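Local coordinates for protein transcription termination factor FttA (PDB 3AF6) that probably terminates transcription by cleaving nascent RNA as a two-zinc nuclease of the metallo-beta-lactamase superfamily and beta-CASP family, at residues P233-D236 with F240-V243; M264-F269 with L290-F295; L268-L273 with P310-E315; E297-Q300 with P306-R309; H352-I355 with H360-A363. All coordinates share one frame; numbering follows the deposited sequence.

Contact 1: residues P233-D236 with F240-V243; sequences PHFD and FQYV
Phe235 and Phe240 pack against each other where the loop after helix 228-231 turns into helix 238-245, a short loop-to-helix connection in the metallo-beta-lactamase fold. The two side chains run side by side and point the same way. Their rings are oblique, with planes 35° apart and centroids 5.8 Å apart, which makes the pair neither a stack nor a T-shaped contact. The rings come nearest at Phe235 CD1 and Phe240 CE2, 4.0 Å apart. Phe240, whose CG lies anti to the backbone N, directs its ring beside that of Phe235 and brings its edge to the backbone as well: its CD2 lies 3.5 Å from His234 O, near the plane of the ring.

A hydrogen bond lies beside the rings. Gln241 is folded at its second torsion (chi2 -67°), and the bend turns the amide toward Phe235 O. There Gln241 NE2 donates to Phe235 O at 2.9 Å, with the acceptor close to the amide plane but the donor tilted out of the plane of the backbone carbonyl. The same NE2 lies near the plane of the Phe235 ring, at its edge.

Within the loop, His234 also meets Tyr229, and a sulfate ion, probably from the crystallisation liquor, lies beside its NE2. The imidazole is steadied from its other nitrogen, an arrangement that would probably favour a positive charge on the ring: His234 ND1 donates in the ring plane to the syn lone pair of Asp236 OD1, 2.6 Å away.

Contact 2: residues M264-F269 with L290-F295; sequences MLPYLF and LLQKDF
Pro266 and Gln292 come from opposite directions within the metallo-beta-lactamase domain, the proline from the turn that leads into helix 267-270 and the glutamine from the middle of helix 282-301. The cross-contact is van der Waals in kind. Gln292 starts with CG anti to its own carbonyl carbon and then runs straight out (chi2 164°), which lets a long polar side chain bridge the distance between backbones whose nearest CA atoms, those of Pro266 and Gln292, are 8.2 Å apart. The CG-CD edge of the pyrrolidine lies over one face of the Gln292 amide: Gln292 OE1 is 3.5 Å from Pro266 CD, and Gln292 CD is 3.9 Å from Pro266 CG. Leu265 CB lies at the margin, 4.4 Å from the same oxygen.

Hydrogen bonding acts inside each segment instead. Leu268 N reaches Leu265 O at 3.2 Å and Phe269 N reaches Pro266 O at 2.9 Å, bonds that belong to the helical turn carrying the proline.

Apolar neighbours close in from the flanks. Ile313 and Val316 of helix 310-319 press on Gln292 and Pro266 respectively, and Tyr308 packs on both Pro266 and Phe295. The zinc ligand His258 is about 10 Å from Gln292, side chain to side chain.

Chemically, the pairing is one of fit: proline, with no N-H to offer, presents carbon to the glutamine amide, so this buried junction positions the two elements by shape, without a directional bond between them.

Contact 3: residues L268-L273 with P310-E315; sequences LFRYNL and PRDIKE
Phe269 receives Glu315 over one face of its ring, beside a Schellman motif that ends helix 267-270. In that motif Leu273 N bonds back to Leu268 O and Asn272 N to Phe269 O, with Asn272 at positive phi as the C-prime residue. Helix 310-319 lies against this helix end.

The close side of the contact is the buried ring. Glu315 CB stands 4.0 Å from the ring centroid of Phe269, 25° off the normal, a CH-pi contact displaced toward the rim near CG, where the separation from Glu315 CB is 3.7 Å. Only the root of the glutamate is used: its chain bends at the second torsion (chi2 -57°), and its OE2 makes a long, weak ion pair with Lys318. The ring of His319 also meets that of Phe269.

Toward Arg270, on the partly exposed rim, the backbone is approached closely but the charged ends stay apart. Asp312 OD1 comes nearest to Arg270 CA, at 3.1 Å, whereas Arg270 NE and Asp312 OD2 remain 5.6 Å apart. The arginine, extended from CG to NE, carries its guanidinium past the aspartate toward the loop at Leu307, where Tyr271 OH lies over one of its faces. The carboxylate has other work as the N3 residue of its own helix, for Asp312 OD2 accepts a hydrogen bond from the N-cap nitrogen, Arg309 N.

Contact 4: residues E297-Q300 with P306-R309; sequences EIQQ and PLYR
Gln299 and Gln300 both leave helix 282-301 with CG anti to their carbonyl carbons and then extend (chi2 -179° and 177°), two neighbouring arms that reach the returning chain at different points. Gln299 makes the polar link: Leu307 N donates to Gln299 OE1 at a rather long 3.3 Å. The N-H points almost straight at the oxygen, although it is tilted 31° out of the amide plane and well to the side of the C=O direction. The same OE1 lies 3.6 Å from Pro306 CA, and Gln299 NE2 approaches Leu307 CG.

Gln300 works by contact alone. Its CG passes 4.0 Å from Pro306 CD, and its NE2 ends 3.4 Å from Arg309 NH1. Both of these nitrogens are donors, so the nearly perpendicular amide and guanidinium merely adjoin. Arg309, bent at its second torsion, brings one guanidinium face over the CG corner of Pro306.

This exposed corner closes the connection between the consecutive helices 282-301 and 310-319 of the metallo-beta-lactamase domain. Leu307 packs on Phe295 of helix 282-301 and on Leu225 and Phe232, Tyr308 tucks behind them to bond Gly263 O, and Arg309 occupies the N-cap position of helix 310-319.

Contact 5: residues H352-I355 with H360-A363; sequences HLHI and HNIA
Leu353 and Ile362 form a hydrogen-bonded pair in an antiparallel beta hairpin, strands 349-355 and 360-364, whose short segments run at 169° to each other. Leu353 N donates to Ile362 O at 2.7 Å and Ile362 N returns a bond to Leu353 O at 2.9 Å. Nearer the turn, Ile355 N bonds to His360 O at 2.9 Å, and the reciprocal bond from His360 N to Ile355 O is longer, 3.2 Å. Between these rungs the non-hydrogen-bonded position supplies a CA-H...O contact, from Asn361 CA to Leu353 O at 3.3 Å.

The two faces differ in character. One bears His352, His354, Asn361 and Ala363. Here His352, with CG anti to the backbone N (chi1 -179°), lies over the strand so that Ile362 O lies over one face of the ring, toward its rim, while its NE2 bonds to Arg385 O. The Asn361 side chain runs alongside that of His354, amide and ring planes 27° apart.

The other face carries Leu353, Ile355, His360 and Ile362. A diagonal contact joins Ile355 CD1 to Ile362 CD1 at 3.7 Å, and His360 NE2 is held by Thr388 of the next strand. This face packs on Ile189 and Ile191 in strand 189-193 of the other sheet, an apolar seam characteristic of the two-sheet sandwich of metallo-beta-lactamases.

Contacts 2 and 5 are buried, contacts 1 and 3 only partly so, and contact 4 lies at the surface. Three of them form one cluster: contacts 2 and 3 share helix 267-270, contacts 2 and 4 share helix 282-301, and Ile313, Tyr308 and Leu307 make the contacts between them. Contact 1 joins the cluster through Phe235, which touches Met264, Tyr267, Leu268 and Leu273. Contact 5 stands apart, at least about 13 Å from any other by nearest atoms. Chemistry follows place: repeated backbone bonds in the sheet, polar side chains packed against a proline or an aromatic ring without hydrogen bonds across in contacts 2 and 3, and single glutamine-to-backbone bonds at the loop ends in contacts 1 and 4.

Contact 1: residues P233-D236 with F240-V243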
# COMPACT_ATOMS: atom_id res chain seq x y z
N PRO A 233 -5.07 15.70 -8.88
CA PRO A 233 -5.15 16.51 -7.66
C PRO A 233 -4.91 17.95 -8.17
O PRO A 233 -4.31 18.15 -9.22
CB PRO A 233 -3.96 16.00 -6.85
CG PRO A 233 -3.93 14.57 -7.20
CD PRO A 233 -4.14 14.58 -8.70
N HIS A 234 -5.39 18.93 -7.42
CA HIS A 234 -5.22 20.32 -7.84
C HIS A 234 -3.80 20.85 -7.87
O HIS A 234 -3.30 21.37 -6.88
CB HIS A 234 -6.07 21.23 -6.97
CG HIS A 234 -7.49 21.29 -7.39
ND1 HIS A 234 -7.91 22.06 -8.46
CD2 HIS A 234 -8.59 20.66 -6.93
CE1 HIS A 234 -9.21 21.89 -8.63
NE2 HIS A 234 -9.65 21.05 -7.71
N PHE A 235 -3.17 20.74 -9.04
CA PHE A 235 -1.82 21.26 -9.24
C PHE A 235 -1.95 22.77 -9.33
O PHE A 235 -0.97 23.50 -9.18
CB PHE A 235 -1.24 20.76 -10.57
CG PHE A 235 -0.58 19.42 -10.48
CD1 PHE A 235 0.73 19.32 -10.03
CD2 PHE A 235 -1.24 18.27 -10.88
CE1 PHE A 235 1.38 18.08 -10.00
CE2 PHE A 235 -0.60 17.03 -10.84
CZ PHE A 235 0.70 16.94 -10.40
N ASP A 236 -3.18 23.22 -9.58
CA ASP A 236 -3.44 24.64 -9.70
C ASP A 236 -3.71 25.35 -8.37
O ASP A 236 -4.32 26.41 -8.34
CB ASP A 236 -4.60 24.89 -10.69
CG ASP A 236 -5.91 24.28 -10.23
OD1 ASP A 236 -5.89 23.45 -9.30
OD2 ASP A 236 -6.97 24.63 -10.81
N PHE A 240 0.28 24.75 -3.25
CA PHE A 240 0.92 23.53 -3.72
C PHE A 240 1.97 23.85 -4.78
O PHE A 240 3.08 23.30 -4.74
CB PHE A 240 -0.13 22.54 -4.26
CG PHE A 240 0.42 21.19 -4.62
CD1 PHE A 240 1.41 20.59 -3.85
CD2 PHE A 240 -0.06 20.49 -5.73
CE1 PHE A 240 1.92 19.32 -4.17
CE2 PHE A 240 0.44 19.23 -6.06
CZ PHE A 240 1.42 18.64 -5.29
N GLN A 241 1.66 24.75 -5.72
CA GLN A 241 2.65 25.14 -6.73
C GLN A 241 3.84 25.75 -5.99
O GLN A 241 5.00 25.51 -6.33
CB GLN A 241 2.09 26.20 -7.70
CG GLN A 241 1.31 25.67 -8.92
CD GLN A 241 2.19 24.90 -9.91
OE1 GLN A 241 3.22 25.40 -10.39
NE2 GLN A 241 1.77 23.68 -10.24
N TYR A 242 3.56 26.53 -4.96
CA TYR A 242 4.64 27.15 -4.21
C TYR A 242 5.50 26.12 -3.48
O TYR A 242 6.70 26.32 -3.33
CB TYR A 242 4.10 28.19 -3.22
CG TYR A 242 5.15 28.77 -2.31
CD1 TYR A 242 5.44 28.17 -1.07
CD2 TYR A 242 5.90 29.89 -2.69
CE1 TYR A 242 6.45 28.67 -0.25
CE2 TYR A 242 6.91 30.39 -1.87
CZ TYR A 242 7.18 29.78 -0.65
OH TYR A 242 8.17 30.29 0.16
N VAL A 243 4.90 25.03 -3.02
CA VAL A 243 5.67 24.01 -2.32
C VAL A 243 6.52 23.20 -3.32
O VAL A 243 7.67 22.85 -3.03
CB VAL A 243 4.73 23.05 -1.52
CG1 VAL A 243 5.50 21.83 -1.05
CG2 VAL A 243 4.16 23.79 -0.31

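Contact 2: residues M264-F269 with L290-F295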
# COMPACT_ATOMS: atom_id res chain seq x y z
N MET A 264 -0.94 9.11 -9.01
CA MET A 264 -0.23 10.22 -9.64
C MET A 264 1.19 10.40 -9.11
O MET A 264 1.95 11.22 -9.62
CB MET A 264 -1.00 11.54 -9.42
CG MET A 264 -2.19 11.72 -10.34
SD MET A 264 -1.67 11.88 -12.05
CE MET A 264 -0.82 13.45 -11.98
N LEU A 265 1.55 9.62 -8.10
CA LEU A 265 2.87 9.74 -7.51
C LEU A 265 4.03 9.73 -8.52
O LEU A 265 4.89 10.60 -8.48
CB LEU A 265 3.05 8.65 -6.45
CG LEU A 265 4.31 8.64 -5.59
CD1 LEU A 265 4.60 10.02 -4.98
CD2 LEU A 265 4.10 7.62 -4.49
N PRO A 266 4.06 8.75 -9.44
CA PRO A 266 5.19 8.77 -10.39
C PRO A 266 5.17 9.95 -11.38
O PRO A 266 6.21 10.37 -11.88
CB PRO A 266 5.10 7.39 -11.05
CG PRO A 266 3.67 7.05 -10.95
CD PRO A 266 3.26 7.53 -9.60
N TYR A 267 3.98 10.49 -11.63
CA TYR A 267 3.83 11.64 -12.52
C TYR A 267 4.75 12.76 -12.04
O TYR A 267 5.29 13.53 -12.83
CB TYR A 267 2.39 12.14 -12.47
CG TYR A 267 2.07 13.25 -13.44
CD1 TYR A 267 1.66 12.96 -14.74
CD2 TYR A 267 2.10 14.59 -13.04
CE1 TYR A 267 1.29 13.97 -15.62
CE2 TYR A 267 1.73 15.61 -13.91
CZ TYR A 267 1.33 15.29 -15.20
OH TYR A 267 0.95 16.27 -16.08
N LEU A 268 4.90 12.83 -10.73
CA LEU A 268 5.71 13.84 -10.08
C LEU A 268 7.17 13.82 -10.51
O LEU A 268 7.80 14.87 -10.62
CB LEU A 268 5.61 13.69 -8.57
CG LEU A 268 4.93 14.80 -7.77
CD1 LEU A 268 3.89 15.55 -8.60
CD2 LEU A 268 4.32 14.17 -6.52
N PHE A 269 7.70 12.62 -10.74
CA PHE A 269 9.09 12.46 -11.15
C PHE A 269 9.25 12.68 -12.65
O PHE A 269 10.26 13.21 -13.11
CB PHE A 269 9.58 11.06 -10.75
CG PHE A 269 9.71 10.86 -9.26
CD1 PHE A 269 10.76 11.42 -8.56
CD2 PHE A 269 8.75 10.14 -8.56
CE1 PHE A 269 10.88 11.26 -7.17
CE2 PHE A 269 8.86 9.97 -7.17
CZ PHE A 269 9.92 10.54 -6.48
N LEU A 290 3.31 -2.28 -8.50
CA LEU A 290 2.65 -3.21 -9.39
C LEU A 290 1.49 -2.55 -10.12
O LEU A 290 1.41 -2.60 -11.35
CB LEU A 290 2.12 -4.42 -8.62
CG LEU A 290 1.29 -5.34 -9.53
CD1 LEU A 290 2.22 -5.91 -10.60
CD2 LEU A 290 0.64 -6.45 -8.73
N LEU A 291 0.60 -1.92 -9.35
CA LEU A 291 -0.57 -1.27 -9.93
C LEU A 291 -0.23 -0.16 -10.90
O LEU A 291 -0.99 0.09 -11.83
CB LEU A 291 -1.48 -0.74 -8.83
CG LEU A 291 -2.08 -1.82 -7.93
CD1 LEU A 291 -2.97 -1.17 -6.89
CD2 LEU A 291 -2.88 -2.82 -8.76
N GLN A 292 0.90 0.50 -10.68
CA GLN A 292 1.34 1.58 -11.56
C GLN A 292 1.81 1.05 -12.92
O GLN A 292 1.51 1.64 -13.97
CB GLN A 292 2.47 2.39 -10.90
CG GLN A 292 1.99 3.26 -9.76
CD GLN A 292 3.12 3.75 -8.87
OE1 GLN A 292 2.90 4.47 -7.90
NE2 GLN A 292 4.35 3.35 -9.20
N LYS A 293 2.56 -0.05 -12.92
CA LYS A 293 3.03 -0.63 -14.16
C LYS A 293 1.81 -1.17 -14.88
O LYS A 293 1.66 -1.00 -16.09
CB LYS A 293 4.04 -1.75 -13.91
CG LYS A 293 5.48 -1.24 -13.72
CD LYS A 293 6.47 -2.38 -13.46
CE LYS A 293 7.88 -2.07 -14.01
NZ LYS A 293 8.56 -0.88 -13.40
N ASP A 294 0.93 -1.79 -14.11
CA ASP A 294 -0.29 -2.34 -14.67
C ASP A 294 -1.10 -1.22 -15.32
O ASP A 294 -1.70 -1.40 -16.38
CB ASP A 294 -1.09 -3.00 -13.54
CG ASP A 294 -2.34 -3.71 -14.03
OD1 ASP A 294 -3.25 -3.94 -13.20
OD2 ASP A 294 -2.40 -4.04 -15.24
N PHE A 295 -1.09 -0.05 -14.68
CA PHE A 295 -1.83 1.13 -15.16
C PHE A 295 -1.34 1.71 -16.49
O PHE A 295 -2.14 1.94 -17.40
CB PHE A 295 -1.81 2.21 -14.08
CG PHE A 295 -2.44 3.51 -14.49
CD1 PHE A 295 -3.64 3.52 -15.19
CD2 PHE A 295 -1.85 4.72 -14.15
CE1 PHE A 295 -4.25 4.72 -15.55
CE2 PHE A 295 -2.45 5.93 -14.49
CZ PHE A 295 -3.65 5.93 -15.19

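Contact 3: residues L268-L273 with P310-E315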
# COMPACT_ATOMS: atom_id res chain seq x y z
N LEU A 268 4.90 12.83 -10.73
CA LEU A 268 5.71 13.84 -10.08
C LEU A 268 7.17 13.82 -10.51
O LEU A 268 7.80 14.87 -10.62
CB LEU A 268 5.61 13.69 -8.57
CG LEU A 268 4.93 14.80 -7.77
CD1 LEU A 268 3.89 15.55 -8.60
CD2 LEU A 268 4.32 14.17 -6.52
N PHE A 269 7.70 12.62 -10.74
CA PHE A 269 9.09 12.46 -11.15
C PHE A 269 9.25 12.68 -12.65
O PHE A 269 10.26 13.21 -13.11
CB PHE A 269 9.58 11.06 -10.75
CG PHE A 269 9.71 10.86 -9.26
CD1 PHE A 269 10.76 11.42 -8.56
CD2 PHE A 269 8.75 10.14 -8.56
CE1 PHE A 269 10.88 11.26 -7.17
CE2 PHE A 269 8.86 9.97 -7.17
CZ PHE A 269 9.92 10.54 -6.48
N ARG A 270 8.24 12.27 -13.42
CA ARG A 270 8.27 12.45 -14.86
C ARG A 270 8.59 13.90 -15.20
O ARG A 270 9.32 14.17 -16.14
CB ARG A 270 6.91 12.08 -15.47
CG ARG A 270 6.79 12.36 -16.96
CD ARG A 270 5.34 12.29 -17.42
NE ARG A 270 5.17 12.64 -18.82
CZ ARG A 270 4.01 12.96 -19.38
NH1 ARG A 270 2.89 12.96 -18.65
NH2 ARG A 270 3.94 13.28 -20.66
N TYR A 271 8.06 14.82 -14.40
CA TYR A 271 8.29 16.26 -14.59
C TYR A 271 9.28 16.89 -13.61
O TYR A 271 9.38 18.11 -13.54
CB TYR A 271 6.96 17.01 -14.51
CG TYR A 271 6.05 16.78 -15.69
CD1 TYR A 271 6.40 17.24 -16.97
CD2 TYR A 271 4.84 16.13 -15.54
CE1 TYR A 271 5.55 17.04 -18.06
CE2 TYR A 271 3.98 15.93 -16.61
CZ TYR A 271 4.34 16.39 -17.87
OH TYR A 271 3.47 16.20 -18.92
N ASN A 272 10.02 16.08 -12.87
CA ASN A 272 10.98 16.60 -11.91
C ASN A 272 10.38 17.60 -10.92
O ASN A 272 10.99 18.62 -10.60
CB ASN A 272 12.14 17.27 -12.62
CG ASN A 272 13.14 16.28 -13.16
OD1 ASN A 272 12.81 15.46 -14.01
ND2 ASN A 272 14.37 16.34 -12.65
N LEU A 273 9.19 17.30 -10.42
CA LEU A 273 8.54 18.18 -9.48
C LEU A 273 8.88 17.85 -8.04
O LEU A 273 8.50 18.58 -7.13
CB LEU A 273 7.02 18.13 -9.66
CG LEU A 273 6.49 18.54 -11.04
CD1 LEU A 273 4.97 18.40 -11.07
CD2 LEU A 273 6.90 19.98 -11.34
N PRO A 310 7.95 3.43 -16.93
CA PRO A 310 8.69 2.59 -16.00
C PRO A 310 9.85 3.32 -15.30
O PRO A 310 10.10 3.08 -14.13
CB PRO A 310 9.19 1.46 -16.90
CG PRO A 310 8.03 1.27 -17.82
CD PRO A 310 7.62 2.68 -18.16
N ARG A 311 10.55 4.19 -16.01
CA ARG A 311 11.67 4.91 -15.38
C ARG A 311 11.16 5.79 -14.24
O ARG A 311 11.86 6.01 -13.25
CB ARG A 311 12.44 5.75 -16.40
CG ARG A 311 11.56 6.64 -17.26
CD ARG A 311 12.34 7.30 -18.39
NE ARG A 311 13.19 8.39 -17.93
CZ ARG A 311 13.94 9.15 -18.73
NH1 ARG A 311 13.93 8.94 -20.04
NH2 ARG A 311 14.68 10.13 -18.22
N ASP A 312 9.93 6.28 -14.39
CA ASP A 312 9.31 7.12 -13.38
C ASP A 312 8.95 6.27 -12.17
O ASP A 312 9.17 6.66 -11.03
CB ASP A 312 8.05 7.78 -13.95
CG ASP A 312 8.35 8.60 -15.18
OD1 ASP A 312 9.23 9.49 -15.09
OD2 ASP A 312 7.71 8.37 -16.22
N ILE A 313 8.40 5.09 -12.44
CA ILE A 313 8.04 4.18 -11.38
C ILE A 313 9.33 3.72 -10.71
O ILE A 313 9.37 3.49 -9.50
CB ILE A 313 7.28 2.98 -11.95
CG1 ILE A 313 5.99 3.47 -12.59
CG2 ILE A 313 7.01 1.96 -10.85
CD1 ILE A 313 5.07 2.36 -13.06
N LYS A 314 10.40 3.61 -11.50
CA LYS A 314 11.70 3.20 -10.99
C LYS A 314 12.15 4.27 -10.00
O LYS A 314 12.84 3.97 -9.02
CB LYS A 314 12.71 3.10 -12.13
CG LYS A 314 14.13 2.64 -11.74
CD LYS A 314 15.14 3.07 -12.80
CE LYS A 314 16.50 2.40 -12.66
NZ LYS A 314 16.50 0.98 -13.14
N GLU A 315 11.77 5.51 -10.26
CA GLU A 315 12.12 6.62 -9.38
C GLU A 315 11.37 6.53 -8.05
O GLU A 315 11.93 6.78 -6.99
CB GLU A 315 11.83 7.96 -10.07
CG GLU A 315 12.86 8.35 -11.11
CD GLU A 315 14.26 8.41 -10.52
OE1 GLU A 315 14.42 9.07 -9.48
OE2 GLU A 315 15.19 7.79 -11.09

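Contact 4: residues E297-Q300 with P306-R309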
# COMPACT_ATOMS: atom_id res chain seq x y z
N GLU A 297 0.50 0.21 -18.67
CA GLU A 297 0.37 -0.82 -19.69
C GLU A 297 -1.07 -0.94 -20.21
O GLU A 297 -1.30 -1.12 -21.40
CB GLU A 297 0.85 -2.17 -19.15
CG GLU A 297 2.36 -2.32 -19.17
CD GLU A 297 2.83 -3.58 -18.48
OE1 GLU A 297 2.19 -4.64 -18.66
OE2 GLU A 297 3.86 -3.52 -17.77
N ILE A 298 -2.06 -0.85 -19.32
CA ILE A 298 -3.44 -0.95 -19.77
C ILE A 298 -3.76 0.23 -20.72
O ILE A 298 -4.46 0.07 -21.72
CB ILE A 298 -4.43 -0.96 -18.57
CG1 ILE A 298 -4.10 -2.12 -17.64
CG2 ILE A 298 -5.86 -1.10 -19.07
CD1 ILE A 298 -3.83 -3.43 -18.35
N GLN A 299 -3.22 1.40 -20.39
CA GLN A 299 -3.41 2.59 -21.22
C GLN A 299 -2.85 2.37 -22.62
O GLN A 299 -3.51 2.65 -23.62
CB GLN A 299 -2.73 3.80 -20.58
CG GLN A 299 -3.50 4.44 -19.44
CD GLN A 299 -2.78 5.64 -18.87
OE1 GLN A 299 -1.68 5.52 -18.32
NE2 GLN A 299 -3.39 6.80 -18.98
N GLN A 300 -1.62 1.87 -22.69
CA GLN A 300 -0.97 1.61 -23.96
C GLN A 300 -1.70 0.54 -24.76
O GLN A 300 -1.88 0.67 -25.97
CB GLN A 300 0.49 1.21 -23.75
CG GLN A 300 1.32 2.33 -23.13
CD GLN A 300 2.75 1.90 -22.84
OE1 GLN A 300 2.98 0.98 -22.07
NE2 GLN A 300 3.71 2.58 -23.46
N PRO A 306 0.51 6.97 -22.29
CA PRO A 306 0.53 6.75 -20.84
C PRO A 306 0.87 7.99 -20.02
O PRO A 306 1.57 8.88 -20.50
CB PRO A 306 1.58 5.64 -20.70
CG PRO A 306 2.54 5.96 -21.81
CD PRO A 306 1.63 6.28 -22.96
N LEU A 307 0.36 8.06 -18.79
CA LEU A 307 0.62 9.20 -17.91
C LEU A 307 2.07 9.27 -17.51
O LEU A 307 2.58 10.34 -17.19
CB LEU A 307 -0.23 9.12 -16.64
CG LEU A 307 -1.66 9.65 -16.67
CD1 LEU A 307 -2.29 9.43 -15.29
CD2 LEU A 307 -1.68 11.13 -17.02
N TYR A 308 2.74 8.13 -17.51
CA TYR A 308 4.15 8.10 -17.17
C TYR A 308 4.74 6.78 -17.63
O TYR A 308 4.04 5.98 -18.25
CB TYR A 308 4.39 8.31 -15.67
CG TYR A 308 3.39 7.63 -14.77
CD1 TYR A 308 2.27 8.31 -14.33
CD2 TYR A 308 3.57 6.30 -14.37
CE1 TYR A 308 1.34 7.70 -13.52
CE2 TYR A 308 2.64 5.67 -13.55
CZ TYR A 308 1.52 6.39 -13.12
OH TYR A 308 0.59 5.82 -12.30
N ARG A 309 6.00 6.56 -17.32
CA ARG A 309 6.70 5.36 -17.75
C ARG A 309 7.44 4.64 -16.63
O ARG A 309 7.55 5.14 -15.51
CB ARG A 309 7.74 5.74 -18.82
CG ARG A 309 7.24 6.69 -19.88
CD ARG A 309 6.42 5.97 -20.91
NE ARG A 309 5.89 6.90 -21.90
CZ ARG A 309 5.60 6.56 -23.15
NH1 ARG A 309 5.81 5.31 -23.56
NH2 ARG A 309 5.12 7.47 -23.99

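Contact 5: residues H352-I355 with H360-A363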
# COMPACT_ATOMS: atom_id res chain seq x y z
N HIS A 352 -0.64 8.61 11.07
CA HIS A 352 -0.72 9.44 12.28
C HIS A 352 0.41 10.45 12.31
O HIS A 352 1.59 10.10 12.22
CB HIS A 352 -0.67 8.55 13.53
CG HIS A 352 -0.78 9.32 14.82
ND1 HIS A 352 0.29 9.98 15.39
CD2 HIS A 352 -1.84 9.56 15.62
CE1 HIS A 352 -0.11 10.60 16.48
NE2 HIS A 352 -1.40 10.36 16.65
N LEU A 353 0.06 11.72 12.44
CA LEU A 353 1.07 12.75 12.48
C LEU A 353 1.11 13.45 13.82
O LEU A 353 0.13 14.05 14.27
CB LEU A 353 0.86 13.77 11.35
CG LEU A 353 0.99 13.25 9.92
CD1 LEU A 353 0.91 14.42 8.95
CD2 LEU A 353 2.33 12.52 9.75
N HIS A 354 2.26 13.32 14.47
CA HIS A 354 2.52 13.95 15.75
C HIS A 354 3.26 15.23 15.36
O HIS A 354 4.43 15.18 14.98
CB HIS A 354 3.40 13.01 16.58
CG HIS A 354 3.95 13.63 17.82
ND1 HIS A 354 3.15 14.18 18.80
CD2 HIS A 354 5.22 13.80 18.24
CE1 HIS A 354 3.90 14.66 19.77
NE2 HIS A 354 5.17 14.44 19.45
N ILE A 355 2.56 16.37 15.43
CA ILE A 355 3.15 17.66 15.06
C ILE A 355 3.58 18.49 16.27
O ILE A 355 2.84 18.63 17.24
CB ILE A 355 2.16 18.49 14.22
CG1 ILE A 355 1.70 17.67 13.02
CG2 ILE A 355 2.83 19.77 13.74
CD1 ILE A 355 0.62 18.34 12.20
N HIS A 360 -0.03 19.17 18.45
CA HIS A 360 -1.27 18.70 17.83
C HIS A 360 -1.06 17.36 17.14
O HIS A 360 0.03 17.08 16.63
CB HIS A 360 -1.76 19.72 16.81
CG HIS A 360 -3.18 19.52 16.37
ND1 HIS A 360 -4.23 20.16 16.99
CD2 HIS A 360 -3.71 18.77 15.39
CE1 HIS A 360 -5.36 19.81 16.39
NE2 HIS A 360 -5.07 18.97 15.42
N ASN A 361 -2.10 16.53 17.11
CA ASN A 361 -1.99 15.23 16.46
C ASN A 361 -3.12 14.96 15.50
O ASN A 361 -4.30 15.08 15.85
CB ASN A 361 -1.91 14.13 17.51
CG ASN A 361 -0.75 14.31 18.44
OD1 ASN A 361 -0.77 15.20 19.30
ND2 ASN A 361 0.30 13.51 18.25
N ILE A 362 -2.75 14.58 14.28
CA ILE A 362 -3.71 14.27 13.23
C ILE A 362 -3.63 12.79 12.89
O ILE A 362 -2.55 12.20 12.90
CB ILE A 362 -3.42 15.07 11.94
CG1 ILE A 362 -3.32 16.56 12.24
CG2 ILE A 362 -4.51 14.83 10.91
CD1 ILE A 362 -2.77 17.39 11.08
N ALA A 363 -4.77 12.19 12.59
CA ALA A 363 -4.82 10.80 12.18
C ALA A 363 -5.65 10.79 10.90
O ALA A 363 -6.82 11.19 10.90
CB ALA A 363 -5.48 9.93 13.24